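Local atomic coordinates of 2',5'-phosphodiesterase 12 (Homo sapiens, PDB entry 4Z0V), a protein that belongs to the endonuclease/exonuclease/phosphatase family, joining a DNase I-like domain that holds a magnesium ion to a smaller N-terminal domain of the E-set kind. Residues 26-31 with 192-197; 135-140 with 182-187; 155-160 with 420-425; 163-168 with 425-430; 211-216 with 263-268. One frame throughout, in Å; residues are numbered along the deposited sequence. Where two conformers were deposited one is given.

Contact 1. Residues 26-31 with 192-197; sequences CPKLSL and LVPALE
The flat carboxylate of Glu197 and the puckered ring of Pro194 are the groups that helix 185-198 turns to residues 26-31. Of the carboxylate only OE1 comes close, at one edge, 3.4 Å from Leu29 O; as both are acceptors, this is proximity without a bond. The proline ring touches through one side: its CB is 3.5 Å from Pro27 O, and its CG is 3.8 Å from Lys28 CB, with the lysine chain running alongside and pointing the same way. Beyond the ring, Cys26 lies against Ala195, SG to CB at 3.7 Å. Here the sulfur stands beside its own backbone N (chi1 -53°), which lets it reach past the alanine CA to the methyl.

Water and Arg64 supply the missing protons. One water donates to Pro27 O and to Pro194 O, 2.8 Å from each. A second accepts from Leu29 N and donates to Glu197 OE1 (2.7 Å), while a third donates to Leu29 O and to that same OE1. Arg64 NH2 hydrogen-bonds Pro27 O and forms a salt bridge with Glu197 OE1; Lys28 NZ makes a salt bridge to Asp190 of helix 185-198.

Strand 28-32 and the residues just before it therefore meet the DNase I-like domain through apolar patches and solvent bridges: facing acceptors are reconciled by water and Arg64, which probably also balances the glutamate's charge.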
# COMPACT_ATOMS: atom_id res chain seq x y z
N CYS A 26 -16.01 8.16 1.38
CA CYS A 26 -16.12 6.71 1.16
C CYS A 26 -16.74 6.04 2.38
O CYS A 26 -16.04 5.76 3.36
CB CYS A 26 -14.75 6.13 0.83
SG CYS A 26 -13.92 6.97 -0.54
N PRO A 27 -18.06 5.81 2.36
CA PRO A 27 -18.69 5.20 3.53
C PRO A 27 -18.25 3.77 3.75
O PRO A 27 -18.03 3.03 2.79
CB PRO A 27 -20.19 5.23 3.19
CG PRO A 27 -20.27 5.33 1.71
CD PRO A 27 -19.03 6.08 1.28
N LYS A 28 -18.18 3.37 5.02
CA LYS A 28 -17.95 1.98 5.38
C LYS A 28 -19.32 1.34 5.31
O LYS A 28 -20.27 1.89 5.87
CB LYS A 28 -17.31 1.87 6.79
CG LYS A 28 -17.04 0.43 7.24
CD LYS A 28 -16.30 0.50 8.57
CE LYS A 28 -16.05 -0.84 9.17
NZ LYS A 28 -15.19 -0.73 10.37
N LEU A 29 -19.45 0.29 4.51
CA LEU A 29 -20.69 -0.47 4.37
C LEU A 29 -20.35 -1.91 4.40
O LEU A 29 -19.71 -2.40 3.48
CB LEU A 29 -21.49 -0.21 3.07
CG LEU A 29 -21.36 1.05 2.26
CD1 LEU A 29 -21.86 0.79 0.88
CD2 LEU A 29 -22.23 2.14 2.82
N SER A 30 -20.72 -2.60 5.45
CA SER A 30 -20.45 -4.03 5.46
C SER A 30 -21.81 -4.65 5.22
O SER A 30 -22.77 -4.34 5.94
CB SER A 30 -19.79 -4.46 6.77
OG SER A 30 -18.62 -3.69 7.02
N LEU A 31 -21.95 -5.32 4.10
CA LEU A 31 -23.24 -5.83 3.68
C LEU A 31 -23.38 -7.35 3.86
O LEU A 31 -22.52 -8.11 3.40
CB LEU A 31 -23.43 -5.42 2.19
CG LEU A 31 -24.83 -5.34 1.59
CD1 LEU A 31 -25.82 -4.73 2.55
CD2 LEU A 31 -24.81 -4.52 0.32
N LEU A 192 -9.01 2.17 4.18
CA LEU A 192 -8.63 1.57 2.89
C LEU A 192 -9.70 0.63 2.34
O LEU A 192 -10.07 0.77 1.18
CB LEU A 192 -7.29 0.83 3.02
CG LEU A 192 -6.17 1.70 3.57
CD1 LEU A 192 -4.96 0.84 3.88
CD2 LEU A 192 -5.78 2.83 2.57
N VAL A 193 -10.22 -0.30 3.16
CA VAL A 193 -11.23 -1.23 2.65
C VAL A 193 -12.47 -0.45 2.14
O VAL A 193 -12.81 -0.65 0.99
CB VAL A 193 -11.57 -2.36 3.64
CG1 VAL A 193 -12.91 -3.02 3.30
CG2 VAL A 193 -10.46 -3.41 3.65
N PRO A 194 -13.08 0.51 2.87
CA PRO A 194 -14.25 1.22 2.30
C PRO A 194 -13.94 2.02 1.04
O PRO A 194 -14.73 1.99 0.09
CB PRO A 194 -14.69 2.14 3.45
CG PRO A 194 -14.18 1.45 4.70
CD PRO A 194 -12.84 0.92 4.27
N ALA A 195 -12.79 2.72 0.99
CA ALA A 195 -12.47 3.51 -0.19
C ALA A 195 -12.17 2.61 -1.38
O ALA A 195 -12.71 2.81 -2.48
CB ALA A 195 -11.26 4.41 0.08
N LEU A 196 -11.30 1.65 -1.19
CA LEU A 196 -10.85 0.85 -2.33
C LEU A 196 -11.92 -0.13 -2.79
O LEU A 196 -12.03 -0.37 -4.00
CB LEU A 196 -9.52 0.16 -2.00
CG LEU A 196 -8.34 1.14 -1.78
CD1 LEU A 196 -7.05 0.38 -1.48
CD2 LEU A 196 -8.06 2.00 -3.04
N GLU A 197 -12.76 -0.65 -1.87
CA GLU A 197 -13.82 -1.51 -2.40
C GLU A 197 -14.84 -0.71 -3.26
O GLU A 197 -15.34 -1.23 -4.26
CB GLU A 197 -14.50 -2.35 -1.31
CG GLU A 197 -15.49 -1.69 -0.39
CD GLU A 197 -16.10 -2.67 0.60
OE1 GLU A 197 -17.05 -2.26 1.31
OE2 GLU A 197 -15.68 -3.86 0.64
O HOH W 1 -17.01 3.61 0.23
O HOH W 2 -17.05 -1.14 3.72
O HOH W 3 -19.18 -4.14 1.61

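Contact 2. Residues 135-140 with 182-187; sequences ADTYAQ and EVDRAV. With MG (magnesium ion), chain B.
Glu182 leaves the backbone toward Ala135, its CB packing 3.6 Å from Ala135 N, and its chain then runs extended from CG to the carboxylate. There the two oxygens part. OE1 takes the N-H of Ala135 at 2.9 Å in an almost straight bond (172°), on its anti side and 16° out of the carboxylate plane. It also accepts from a magnesium-bound water and lies near the plane of the Tyr138 ring, at its edge, 3.4 Å from CD2; ring and carboxylate stand nearly perpendicular. OE2 binds the magnesium ion directly, at 2.0 Å, and five waters complete the coordination; Asn132 ND2 donates to OE2 as well. A metal-binding glutamate at the end of a sheet strand is a hallmark of the DNase I-like fold, and here a G1 beta bulge interrupts the strand near its end, Glu182 and Val183 both facing Gly212.

Two residues on, Asp184 presents its carboxylate to the first turn of helix 136-139. Its OD1 accepts Asp136 N at 2.7 Å through the syn lone pair; OD2 accepts Thr137 N at 3.0 Å, again from the syn side but slightly out of plane. Placing CG beside the aspartate's own N (chi1 -57°) lets both oxygens reach adjacent N-H groups of that turn. Tyr138 OH is hydrogen-bonded to Glu211 OE2, and Thr137 CG2 rests 3.6 Å above the centre of the tyrosine ring.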
# COMPACT_ATOMS: atom_id res chain seq x y z
N ALA A 135 2.54 4.65 9.39
CA ALA A 135 1.57 4.19 10.36
C ALA A 135 1.30 5.22 11.45
O ALA A 135 2.22 5.88 11.97
CB ALA A 135 2.01 2.88 10.98
N ASP A 136 0.01 5.35 11.79
CA ASP A 136 -0.39 6.23 12.89
C ASP A 136 0.22 5.74 14.20
O ASP A 136 0.49 6.56 15.08
CB ASP A 136 -1.92 6.27 13.02
CG ASP A 136 -2.36 7.19 14.13
OD1 ASP A 136 -2.10 8.40 14.03
OD2 ASP A 136 -2.89 6.68 15.14
N THR A 137 0.47 4.42 14.34
CA THR A 137 1.11 3.90 15.56
C THR A 137 2.44 4.64 15.79
O THR A 137 2.82 4.87 16.94
CB THR A 137 1.24 2.37 15.56
OG1 THR A 137 1.64 1.97 16.87
CG2 THR A 137 2.27 1.86 14.57
N TYR A 138 3.12 5.06 14.70
CA TYR A 138 4.37 5.82 14.82
C TYR A 138 4.14 7.32 14.70
O TYR A 138 4.71 8.07 15.50
CB TYR A 138 5.44 5.39 13.80
CG TYR A 138 5.63 3.89 13.71
CD1 TYR A 138 6.01 3.15 14.83
CD2 TYR A 138 5.37 3.19 12.53
CE1 TYR A 138 6.13 1.76 14.78
CE2 TYR A 138 5.47 1.79 12.47
CZ TYR A 138 5.85 1.08 13.60
OH TYR A 138 5.97 -0.29 13.59
N ALA A 139 3.29 7.76 13.75
CA ALA A 139 3.07 9.19 13.48
C ALA A 139 2.38 9.93 14.66
O ALA A 139 2.61 11.13 14.82
CB ALA A 139 2.25 9.37 12.21
N GLN A 140 1.59 9.22 15.47
CA GLN A 140 0.82 9.83 16.58
C GLN A 140 1.68 10.33 17.76
O GLN A 140 1.18 11.09 18.59
CB GLN A 140 -0.20 8.82 17.13
CG GLN A 140 0.49 7.67 17.91
CD GLN A 140 -0.40 6.56 18.40
OE1 GLN A 140 -1.63 6.69 18.45
NE2 GLN A 140 0.21 5.45 18.82
N GLU A 182 3.14 -0.29 6.35
CA GLU A 182 2.82 0.56 7.51
C GLU A 182 1.32 0.88 7.55
O GLU A 182 0.89 2.03 7.78
CB GLU A 182 3.69 1.83 7.56
CG GLU A 182 5.11 1.51 8.01
CD GLU A 182 5.88 2.72 8.48
OE1 GLU A 182 5.26 3.60 9.12
OE2 GLU A 182 7.10 2.80 8.24
N VAL A 183 0.53 -0.17 7.35
CA VAL A 183 -0.92 -0.07 7.42
C VAL A 183 -1.36 -0.42 8.83
O VAL A 183 -1.21 -1.57 9.24
CB VAL A 183 -1.60 -1.03 6.38
CG1 VAL A 183 -3.14 -0.96 6.47
CG2 VAL A 183 -1.13 -0.73 4.95
N ASP A 184 -2.00 0.51 9.52
CA ASP A 184 -2.52 0.20 10.86
C ASP A 184 -3.77 -0.67 10.73
O ASP A 184 -4.46 -0.59 9.70
CB ASP A 184 -2.89 1.49 11.63
CG ASP A 184 -1.77 2.48 11.78
OD1 ASP A 184 -1.72 3.46 10.97
OD2 ASP A 184 -1.03 2.38 12.78
N ARG A 185 -4.05 -1.49 11.76
CA ARG A 185 -5.22 -2.37 11.74
C ARG A 185 -6.51 -1.57 11.43
O ARG A 185 -7.24 -1.96 10.52
CB ARG A 185 -5.38 -3.17 13.05
CG ARG A 185 -6.60 -4.10 13.02
CD ARG A 185 -6.81 -4.92 14.29
NE ARG A 185 -5.80 -5.95 14.51
CZ ARG A 185 -5.71 -7.10 13.83
NH1 ARG A 185 -6.56 -7.36 12.84
NH2 ARG A 185 -4.76 -7.97 14.11
N ALA A 186 -6.79 -0.45 12.15
CA ALA A 186 -8.00 0.35 11.91
C ALA A 186 -7.96 1.07 10.57
O ALA A 186 -9.01 1.30 9.99
CB ALA A 186 -8.20 1.37 13.04
N VAL A 187 -6.75 1.38 10.06
CA VAL A 187 -6.65 2.04 8.74
C VAL A 187 -7.12 1.05 7.66
O VAL A 187 -7.88 1.44 6.77
CB VAL A 187 -5.21 2.56 8.50
CG1 VAL A 187 -5.00 2.96 7.02
CG2 VAL A 187 -4.94 3.75 9.44
MG MG B . 8.27 4.43 8.36
O HOH W 4 7.29 5.03 10.13
O HOH W 5 9.57 3.43 9.71
O HOH W 6 9.56 3.93 6.90
O HOH W 7 9.44 6.21 8.55
O HOH W 8 6.99 5.43 7.01

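Contact 3. Residues 155-160 with 420-425; sequences YALELD and ALPSVS
The lead-in to helix 159-172 packs here on the loop that joins helix 412-416 to strand 433-439, with Ala156 and Val424 at the centre. Ala156 CB sits 3.8 Å from Val424 CA and points at the loop.

Two larger side chains extend the contact. Tyr155 crosses Val424 obliquely and brings its phenol end to one methyl: OH is 3.3 Å and CZ 3.7 Å from Val424 CG1. Tyr155 has CG in the sterically tight site between backbone N and carbonyl carbon (chi1 74°), which swings the ring over toward the loop; Tyr161 meets this ring edge-to-face. Farther along, Leu157 CD2 touches Pro422 CG at 3.7 Å, so that a branch tip meets the corner of the ring. The peptide bond before Pro422 is cis.

A water lies 2.9 Å from Ala156 O and 2.8 Å from Ser423 O and can donate to both, although more acceptors compete for it than it has protons. Carbonyls of the loop are also held from outside the two segments: Tyr161 OH bonds Val424 O and Tyr151 OH bonds Leu421 O.

The loop's shape is partly set from within, for Ser423 OG accepts Ser425 N at 3.0 Å with an N-H...O angle of 151°. Accepting from the N two residues on makes this an ST turn, following directly on a cis proline.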
# COMPACT_ATOMS: atom_id res chain seq x y z
N TYR A 155 -1.72 19.31 12.38
CA TYR A 155 -3.02 18.82 11.90
C TYR A 155 -2.83 17.86 10.72
O TYR A 155 -3.63 16.95 10.55
CB TYR A 155 -4.01 19.96 11.54
CG TYR A 155 -3.74 20.71 10.25
CD1 TYR A 155 -4.24 20.25 9.03
CD2 TYR A 155 -3.06 21.92 10.25
CE1 TYR A 155 -4.01 20.94 7.85
CE2 TYR A 155 -2.86 22.65 9.08
CZ TYR A 155 -3.34 22.15 7.88
OH TYR A 155 -3.14 22.86 6.72
N ALA A 156 -1.80 18.10 9.90
CA ALA A 156 -1.52 17.28 8.71
C ALA A 156 -0.89 15.93 9.06
O ALA A 156 -0.74 15.10 8.17
CB ALA A 156 -0.62 18.03 7.74
N LEU A 157 -0.49 15.71 10.33
CA LEU A 157 0.06 14.41 10.78
C LEU A 157 -1.02 13.50 11.30
O LEU A 157 -0.83 12.28 11.38
CB LEU A 157 1.08 14.60 11.91
CG LEU A 157 2.53 14.73 11.52
CD1 LEU A 157 3.36 15.07 12.75
CD2 LEU A 157 3.04 13.44 10.84
N GLU A 158 -2.13 14.10 11.74
CA GLU A 158 -3.29 13.44 12.31
C GLU A 158 -3.86 12.42 11.35
O GLU A 158 -3.92 12.70 10.15
CB GLU A 158 -4.36 14.50 12.63
CG GLU A 158 -3.86 15.51 13.65
CD GLU A 158 -4.60 15.49 14.97
OE1 GLU A 158 -5.80 15.83 14.99
OE2 GLU A 158 -3.96 15.17 16.00
N LEU A 159 -4.26 11.25 11.87
CA LEU A 159 -4.74 10.15 11.05
C LEU A 159 -5.91 10.51 10.11
O LEU A 159 -5.83 10.18 8.92
CB LEU A 159 -5.12 8.91 11.89
CG LEU A 159 -5.34 7.61 11.06
CD1 LEU A 159 -4.17 7.32 10.10
CD2 LEU A 159 -5.58 6.43 11.97
N ASP A 160 -6.95 11.18 10.61
CA ASP A 160 -8.12 11.51 9.81
C ASP A 160 -7.76 12.40 8.59
O ASP A 160 -8.25 12.14 7.49
CB ASP A 160 -9.21 12.19 10.67
CG ASP A 160 -9.91 11.25 11.65
OD1 ASP A 160 -10.10 10.05 11.31
OD2 ASP A 160 -10.31 11.72 12.74
N ALA A 420 10.04 19.21 4.03
CA ALA A 420 10.16 17.79 3.71
C ALA A 420 8.81 17.13 3.91
O ALA A 420 7.77 17.82 3.97
CB ALA A 420 11.24 17.14 4.58
N LEU A 421 8.82 15.79 4.02
CA LEU A 421 7.57 15.03 4.13
C LEU A 421 7.40 14.39 5.52
O LEU A 421 8.38 14.10 6.19
CB LEU A 421 7.56 13.93 3.04
CG LEU A 421 7.86 14.39 1.59
CD1 LEU A 421 7.93 13.20 0.67
CD2 LEU A 421 6.85 15.42 1.10
N PRO A 422 6.17 14.09 5.95
CA PRO A 422 4.89 14.43 5.31
C PRO A 422 4.63 15.93 5.38
O PRO A 422 5.41 16.66 6.00
CB PRO A 422 3.87 13.62 6.12
CG PRO A 422 4.49 13.48 7.47
CD PRO A 422 5.98 13.44 7.26
N SER A 423 3.56 16.38 4.72
CA SER A 423 3.18 17.78 4.71
C SER A 423 1.67 17.91 4.57
O SER A 423 0.95 16.91 4.35
CB SER A 423 3.87 18.50 3.55
OG SER A 423 3.26 18.13 2.33
N VAL A 424 1.21 19.16 4.54
CA VAL A 424 -0.21 19.43 4.27
C VAL A 424 -0.61 18.92 2.86
O VAL A 424 -1.79 18.71 2.61
CB VAL A 424 -0.51 20.95 4.41
CG1 VAL A 424 -0.31 21.42 5.84
CG2 VAL A 424 0.34 21.78 3.44
N SER A 425 0.37 18.68 1.95
CA SER A 425 0.09 18.28 0.58
C SER A 425 0.52 16.84 0.28
O SER A 425 0.34 16.39 -0.85
CB SER A 425 0.81 19.24 -0.37
OG SER A 425 0.34 20.56 -0.17
O HOH W 9 -0.61 14.79 5.33

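Contact 4. Residues 163-168 with 425-430; sequences QNLIQK and SHPSDH
Pro427 fits against two neighbouring side chains of helix 159-172, Leu165 and Ile166, both of which cross its ring obliquely. Ile166 touches with its longer branch: CG1 is 3.6 Å from Pro427 CG. That branch lies beside the residue's own N (chi1 -74°) and continues outstretched to CD1, so it reaches along the proline, while CG2 packs toward helix 185-198. Leu165 uses CB, 3.8 Å from Pro427 CB, and its CD2 branch lies farther along the loop, 4.1 Å from His426 N; its chi1 of -89°, well past the usual staggered value, probably helps tilt the branches that way.

Part of the loop's polar bonding is internal. His426 donates from NE2 to His430 O at 2.8 Å, in a nearly straight bond (169°) lying in the ring plane. Ser428 OG accepts His430 N at 3.0 Å, forming an ST turn, and also bonds to Asn132 O. These bonds shape the Ser428-Asp429-His430 sequence, the SDH motif familiar from relatives in this family. The in-plane edge of the His430 ring faces Asp429 OD1, and His430 ND1 is hydrogen-bonded to Asp392 OD2. Pro427 CD lies over one face of the His426 ring, toward the rim.

Chemically the interface is divided: Leu165 and Ile166 offer only hydrocarbon to the proline ring, whereas buried polar atoms of the loop are met by loop partners and by outside residues, among them Arg162, whose NH2 bonds Pro427 O, Thr109 and Asn132.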
# COMPACT_ATOMS: atom_id res chain seq x y z
N GLN A 163 -5.56 10.16 6.10
CA GLN A 163 -6.40 9.15 5.43
C GLN A 163 -7.21 9.75 4.34
O GLN A 163 -7.37 9.11 3.30
CB GLN A 163 -7.31 8.38 6.40
CG GLN A 163 -6.54 7.40 7.26
CD GLN A 163 -5.54 6.55 6.51
OE1 GLN A 163 -4.34 6.54 6.84
NE2 GLN A 163 -5.99 5.81 5.51
N ASN A 164 -7.72 10.98 4.53
CA ASN A 164 -8.47 11.59 3.43
C ASN A 164 -7.59 11.73 2.17
O ASN A 164 -8.01 11.38 1.06
CB ASN A 164 -9.00 12.94 3.86
CG ASN A 164 -10.50 13.00 3.85
OD1 ASN A 164 -11.10 13.69 3.03
ND2 ASN A 164 -11.13 12.25 4.73
N LEU A 165 -6.35 12.20 2.37
CA LEU A 165 -5.42 12.36 1.25
C LEU A 165 -5.05 11.02 0.64
O LEU A 165 -5.02 10.92 -0.58
CB LEU A 165 -4.16 13.09 1.72
CG LEU A 165 -4.18 14.61 1.63
CD1 LEU A 165 -5.29 15.21 2.50
CD2 LEU A 165 -2.84 15.18 2.08
N ILE A 166 -4.82 10.00 1.48
CA ILE A 166 -4.41 8.65 1.01
C ILE A 166 -5.57 8.03 0.23
O ILE A 166 -5.35 7.42 -0.81
CB ILE A 166 -3.96 7.76 2.20
CG1 ILE A 166 -2.55 8.21 2.71
CG2 ILE A 166 -3.93 6.26 1.82
CD1 ILE A 166 -2.25 7.79 4.21
N GLN A 167 -6.80 8.24 0.68
CA GLN A 167 -7.95 7.73 -0.04
C GLN A 167 -8.06 8.39 -1.41
O GLN A 167 -8.21 7.70 -2.41
CB GLN A 167 -9.24 7.97 0.76
CG GLN A 167 -9.40 6.99 1.94
CD GLN A 167 -10.71 7.28 2.68
OE1 GLN A 167 -11.20 8.41 2.70
NE2 GLN A 167 -11.32 6.28 3.29
N LYS A 168 -7.90 9.72 -1.46
CA LYS A 168 -7.97 10.44 -2.73
C LYS A 168 -6.81 9.99 -3.65
O LYS A 168 -7.02 9.72 -4.82
CB LYS A 168 -7.92 11.96 -2.51
CG LYS A 168 -8.10 12.71 -3.85
CD LYS A 168 -8.18 14.21 -3.72
CE LYS A 168 -8.40 14.85 -5.09
NZ LYS A 168 -8.57 16.33 -4.92
N SER A 425 0.37 18.68 1.95
CA SER A 425 0.09 18.28 0.58
C SER A 425 0.52 16.84 0.28
O SER A 425 0.34 16.39 -0.85
CB SER A 425 0.81 19.24 -0.37
OG SER A 425 0.34 20.56 -0.17
N HIS A 426 1.09 16.13 1.26
CA HIS A 426 1.63 14.79 1.05
C HIS A 426 1.48 13.97 2.33
O HIS A 426 2.06 14.34 3.36
CB HIS A 426 3.10 14.92 0.63
CG HIS A 426 3.65 13.63 0.11
ND1 HIS A 426 3.58 13.31 -1.22
CD2 HIS A 426 4.18 12.59 0.79
CE1 HIS A 426 4.10 12.09 -1.33
NE2 HIS A 426 4.49 11.63 -0.14
N PRO A 427 0.69 12.88 2.29
CA PRO A 427 0.32 12.19 3.54
C PRO A 427 1.28 11.14 4.10
O PRO A 427 0.87 10.38 4.98
CB PRO A 427 -1.01 11.54 3.16
CG PRO A 427 -0.79 11.15 1.69
CD PRO A 427 -0.10 12.37 1.14
N SER A 428 2.50 11.05 3.61
CA SER A 428 3.42 10.04 4.16
C SER A 428 4.84 10.61 4.14
O SER A 428 5.05 11.64 3.53
CB SER A 428 3.34 8.76 3.31
OG SER A 428 4.35 7.85 3.73
N ASP A 429 5.80 9.95 4.80
CA ASP A 429 7.20 10.38 4.66
C ASP A 429 7.80 9.68 3.43
O ASP A 429 8.92 10.00 3.02
CB ASP A 429 8.01 10.12 5.94
CG ASP A 429 8.01 8.71 6.51
OD1 ASP A 429 7.09 7.94 6.18
OD2 ASP A 429 8.82 8.44 7.40
N HIS A 430 7.05 8.74 2.82
CA HIS A 430 7.45 8.07 1.57
C HIS A 430 6.60 8.58 0.42
O HIS A 430 5.55 9.19 0.64
CB HIS A 430 7.29 6.55 1.69
CG HIS A 430 8.30 5.89 2.57
ND1 HIS A 430 9.28 5.05 2.05
CD2 HIS A 430 8.40 5.90 3.92
CE1 HIS A 430 9.97 4.60 3.10
NE2 HIS A 430 9.48 5.09 4.25

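Contact 5. Residues 211-216 with 263-268; sequences EGLATF and SSVLQV
Strands 211-216 and 265-268 run nearly parallel, their directions 16° apart and their axes 7.9 Å from each other at closest approach, a spacing filled by side chains. Gln267 reaches across the gap in an extended form, CG anti to its backbone N (chi1 175°), and delivers its amide to Thr215 and Leu213. Thr215 OG1 donates to Gln267 OE1 at 2.8 Å, approaching from above the carbonyl plane, 63° out of it. From the other end of the amide, NE2 makes a weak bond to Leu213 O at 3.3 Å. OE1 also lies 3.6 Å from Leu213 CB.

The two strands belong to different sheets, 211-218 to the six-stranded one and 265-273 to the seven-stranded one, so this is a face-to-face contact inside the beta sandwich of the DNase I-like fold. Its apolar portion is carried by Leu213, which lies alongside Val265 and Gln267 and points the opposite way to each. Leu213 CD1 lies 3.8 Å from Val265 CG2 and 3.7 Å from Gln267 CB, filling the interval between those two side chains.

Gln267 is buried, and the two donors of its OE1 are consistent with the modelled orientation of the amide: besides Thr215 OG1, the oxygen accepts from Asn285 ND2, on neighbouring strand 280-287. NE2 has a further weak bond to Val204 O, on strand 201-207 at the edge of the six-stranded sheet.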
# COMPACT_ATOMS: atom_id res chain seq x y z
N GLU A 211 0.83 -2.67 13.10
CA GLU A 211 0.72 -2.30 11.69
C GLU A 211 1.34 -3.38 10.85
O GLU A 211 2.12 -4.20 11.34
CB GLU A 211 1.38 -0.91 11.40
CG GLU A 211 2.82 -0.70 11.85
CD GLU A 211 3.89 -1.34 10.98
OE1 GLU A 211 3.61 -1.63 9.80
OE2 GLU A 211 5.05 -1.46 11.44
N GLY A 212 1.02 -3.36 9.57
CA GLY A 212 1.59 -4.34 8.66
C GLY A 212 1.39 -4.03 7.21
O GLY A 212 1.40 -2.86 6.76
N LEU A 213 1.20 -5.09 6.47
CA LEU A 213 1.15 -5.05 5.04
C LEU A 213 -0.25 -5.26 4.52
O LEU A 213 -0.97 -6.11 5.05
CB LEU A 213 2.04 -6.16 4.48
CG LEU A 213 3.51 -6.25 4.94
CD1 LEU A 213 4.15 -7.51 4.31
CD2 LEU A 213 4.30 -5.00 4.52
N ALA A 214 -0.58 -4.59 3.40
CA ALA A 214 -1.84 -4.88 2.70
C ALA A 214 -1.61 -4.98 1.20
O ALA A 214 -0.76 -4.27 0.64
CB ALA A 214 -2.89 -3.81 2.99
N THR A 215 -2.40 -5.85 0.54
CA THR A 215 -2.37 -5.96 -0.93
C THR A 215 -3.81 -5.87 -1.39
O THR A 215 -4.65 -6.60 -0.87
CB THR A 215 -1.66 -7.27 -1.42
OG1 THR A 215 -0.29 -7.25 -1.02
CG2 THR A 215 -1.70 -7.44 -2.95
N PHE A 216 -4.09 -4.98 -2.32
CA PHE A 216 -5.42 -4.79 -2.91
C PHE A 216 -5.35 -5.13 -4.38
O PHE A 216 -4.34 -4.89 -5.00
CB PHE A 216 -5.93 -3.36 -2.72
CG PHE A 216 -6.38 -3.07 -1.31
CD1 PHE A 216 -5.47 -2.63 -0.35
CD2 PHE A 216 -7.73 -3.17 -0.97
CE1 PHE A 216 -5.89 -2.36 0.96
CE2 PHE A 216 -8.15 -2.90 0.34
CZ PHE A 216 -7.23 -2.51 1.30
N SER A 263 10.90 -9.05 13.40
CA SER A 263 9.48 -9.33 13.25
C SER A 263 9.01 -9.19 11.79
O SER A 263 7.84 -9.45 11.52
CB SER A 263 8.69 -8.38 14.14
OG SER A 263 8.91 -7.05 13.72
N SER A 264 9.91 -8.79 10.88
CA SER A 264 9.59 -8.54 9.46
C SER A 264 8.83 -9.72 8.82
O SER A 264 9.15 -10.90 9.05
CB SER A 264 10.85 -8.20 8.66
OG SER A 264 11.79 -7.47 9.43
N VAL A 265 7.82 -9.36 8.03
CA VAL A 265 6.93 -10.29 7.36
C VAL A 265 6.95 -10.06 5.84
O VAL A 265 7.37 -9.01 5.32
CB VAL A 265 5.47 -10.19 7.94
CG1 VAL A 265 5.43 -10.63 9.42
CG2 VAL A 265 4.90 -8.78 7.76
N LEU A 266 6.51 -11.10 5.15
CA LEU A 266 6.36 -11.14 3.69
C LEU A 266 4.95 -11.57 3.37
O LEU A 266 4.50 -12.63 3.80
CB LEU A 266 7.36 -12.16 3.10
CG LEU A 266 7.26 -12.34 1.56
CD1 LEU A 266 7.64 -11.04 0.83
CD2 LEU A 266 8.13 -13.50 1.10
N GLN A 267 4.26 -10.76 2.61
CA GLN A 267 2.90 -11.08 2.20
C GLN A 267 2.96 -11.60 0.77
O GLN A 267 3.64 -11.01 -0.08
CB GLN A 267 2.06 -9.81 2.33
CG GLN A 267 0.62 -9.91 1.83
CD GLN A 267 -0.10 -8.61 2.14
OE1 GLN A 267 0.30 -7.52 1.68
NE2 GLN A 267 -1.14 -8.70 2.96
N VAL A 268 2.32 -12.73 0.51
CA VAL A 268 2.35 -13.30 -0.83
C VAL A 268 0.93 -13.68 -1.19
O VAL A 268 0.28 -14.44 -0.45
CB VAL A 268 3.31 -14.51 -0.98
CG1 VAL A 268 3.23 -15.08 -2.39
CG2 VAL A 268 4.77 -14.14 -0.64

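How the contacts relate
Contacts 3 and 4 are neighbours, centres 7 Å apart, sharing Ser425 and helix 159-172, and both press the loop before strand 433-439 onto that helix. Contact 2 lies about 13 Å from each and from contact 5; it reaches the six-stranded sheet, where strands 177-184 and 211-218 are adjacent, and Tyr138 meets Glu211. Contact 1, 18 Å from contact 2, shares helix 185-198 with it and brings in the N-terminal domain. Along the chain, contacts 3 and 4 alternate with 1 and 2 and enclose contact 5, which follows those two. Distant sequence is thus gathered from the domain interface through the helical layer to the magnesium site and sandwich interior.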